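Local coordinates for protein type IV pilin structural subunit (Pseudomonas aeruginosa, PDB 3JYZ) that probably polymerises as the major pilin subunit of type IV pili, the thin surface filaments of this bacterium, at residues L36-A39 with T40-N44. Residues are numbered along the deposited sequence; the frame is centred on the assembly and turned at random.
Sequences LTRA and TTTWN
Thr40 meets Leu36 one helical turn back through two donors at once. Its backbone N lies 3.0 Å from Leu36 O, with the N-H pointing well at the oxygen (159°). Its OG1 reaches the same Leu36 O at 2.8 Å. The two donors arrive from opposite faces of the carbonyl plane, the hydroxyl tilted 26° out of it. A chi1 of -62° sets OG1 beside the backbone N of Thr40 and makes this bond back along the helix possible.

Thr42 repeats the pattern on Arg38 with a different approach. Its N bonds Arg38 O at 2.9 Å, whereas its OG1, 3.0 Å from that oxygen, sits above the carbonyl plane and off the lone pairs. The Arg38 and Thr42 side chains run side by side in the same direction, and the guanidinium turns back to a salt bridge with Asp35.

Ala39 O accepts the backbone N of Trp43 at 2.8 Å, the straightest of the four backbone N-H bonds that join 36-39 to 40-44. Trp43 then leads its indole away, packing on Pro20, Ala21 and Met24 of helix 4-28 and bonding Val60 O in strand 57-62 through NE1.

Thr41 is bridged by water: a molecule donates to Thr37 O and lies 2.8 Å from Thr41 OG1. Three successive threonines thus turn their hydroxyls back toward carbonyls of the preceding turn in helix 33-49. For Thr40, a buried residue, the bond to Leu36 O gives the hydroxyl a partner within its own helix, while at exposed Thr41 a water links the hydroxyl to Thr37 O, which also accepts the backbone N of Thr41.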
loop_
_atom_site.group_PDB
_atom_site.type_symbol
_atom_site.label_atom_id
_atom_site.label_comp_id
_atom_site.label_asym_id
_atom_site.label_seq_id
_atom_site.Cartn_x
_atom_site.Cartn_y
_atom_site.Cartn_z
ATOM N N LEU A 36 -6.360 5.905 13.821
ATOM C CA LEU A 36 -6.215 5.120 12.598
ATOM C C LEU A 36 -7.551 5.037 11.858
ATOM O O LEU A 36 -7.609 5.042 10.625
ATOM C CB LEU A 36 -5.695 3.723 12.930
ATOM C CG LEU A 36 -5.533 2.745 11.762
ATOM C CD1 LEU A 36 -4.728 3.345 10.602
ATOM C CD2 LEU A 36 -4.885 1.457 12.272
ATOM N N THR A 37 -8.628 4.957 12.625
ATOM C CA THR A 37 -9.965 4.889 12.057
ATOM C C THR A 37 -10.316 6.210 11.395
ATOM O O THR A 37 -10.830 6.240 10.275
ATOM C CB THR A 37 -10.967 4.551 13.157
ATOM O OG1 THR A 37 -10.663 3.244 13.657
ATOM C CG2 THR A 37 -12.396 4.565 12.629
ATOM N N ARG A 38 -10.013 7.308 12.081
ATOM C CA ARG A 38 -10.258 8.639 11.541
ATOM C C ARG A 38 -9.424 8.890 10.286
ATOM O O ARG A 38 -9.913 9.458 9.310
ATOM C CB ARG A 38 -9.960 9.708 12.592
ATOM C CG ARG A 38 -10.247 11.128 12.134
ATOM C CD ARG A 38 -10.531 12.043 13.314
ATOM N NE ARG A 38 -9.365 12.198 14.178
ATOM C CZ ARG A 38 -9.203 11.564 15.336
ATOM N NH1 ARG A 38 -10.136 10.729 15.772
ATOM N NH2 ARG A 38 -8.109 11.766 16.057
ATOM N N ALA A 39 -8.166 8.462 10.320
ATOM C CA ALA A 39 -7.265 8.642 9.186
ATOM C C ALA A 39 -7.782 7.878 7.964
ATOM O O ALA A 39 -7.744 8.385 6.846
ATOM C CB ALA A 39 -5.855 8.186 9.556
ATOM N N THR A 40 -8.266 6.663 8.191
ATOM C CA THR A 40 -8.880 5.872 7.131
ATOM C C THR A 40 -10.042 6.633 6.488
ATOM O O THR A 40 -10.142 6.721 5.264
ATOM C CB THR A 40 -9.367 4.522 7.684
ATOM O OG1 THR A 40 -8.236 3.788 8.176
ATOM C CG2 THR A 40 -10.084 3.701 6.611
ATOM N N THR A 41 -10.919 7.190 7.310
ATOM C CA THR A 41 -12.049 7.937 6.779
ATOM C C THR A 41 -11.604 9.174 6.009
ATOM O O THR A 41 -12.093 9.445 4.913
ATOM C CB THR A 41 -12.994 8.336 7.917
ATOM O OG1 THR A 41 -13.550 7.148 8.487
ATOM C CG2 THR A 41 -14.124 9.216 7.399
ATOM N N THR A 42 -10.671 9.927 6.584
ATOM C CA THR A 42 -10.171 11.143 5.958
ATOM C C THR A 42 -9.529 10.850 4.607
ATOM O O THR A 42 -9.845 11.494 3.602
ATOM C CB THR A 42 -9.133 11.824 6.866
ATOM O OG1 THR A 42 -9.762 12.156 8.110
ATOM C CG2 THR A 42 -8.577 13.084 6.215
ATOM N N TRP A 43 -8.630 9.870 4.581
ATOM C CA TRP A 43 -7.951 9.530 3.339
ATOM C C TRP A 43 -8.931 9.086 2.249
ATOM O O TRP A 43 -8.887 9.573 1.111
ATOM C CB TRP A 43 -6.894 8.427 3.546
ATOM C CG TRP A 43 -6.254 8.095 2.241
ATOM C CD1 TRP A 43 -6.596 7.090 1.386
ATOM C CD2 TRP A 43 -5.205 8.827 1.611
ATOM N NE1 TRP A 43 -5.801 7.143 0.259
ATOM C CE2 TRP A 43 -4.946 8.204 0.372
ATOM C CE3 TRP A 43 -4.457 9.953 1.977
ATOM C CZ2 TRP A 43 -3.956 8.666 -0.499
ATOM C CZ3 TRP A 43 -3.480 10.412 1.109
ATOM C CH2 TRP A 43 -3.239 9.768 -0.117
ATOM N N ASN A 44 -9.804 8.146 2.596
ATOM C CA ASN A 44 -10.672 7.513 1.603
ATOM C C ASN A 44 -11.672 8.481 0.983
ATOM O O ASN A 44 -12.142 8.241 -0.124
ATOM C CB ASN A 44 -11.396 6.295 2.192
ATOM C CG ASN A 44 -10.475 5.100 2.390
ATOM O OD1 ASN A 44 -10.829 4.134 3.077
ATOM N ND2 ASN A 44 -9.306 5.156 1.786
HETATM O O HOH W 1 -13.040 4.448 9.025
#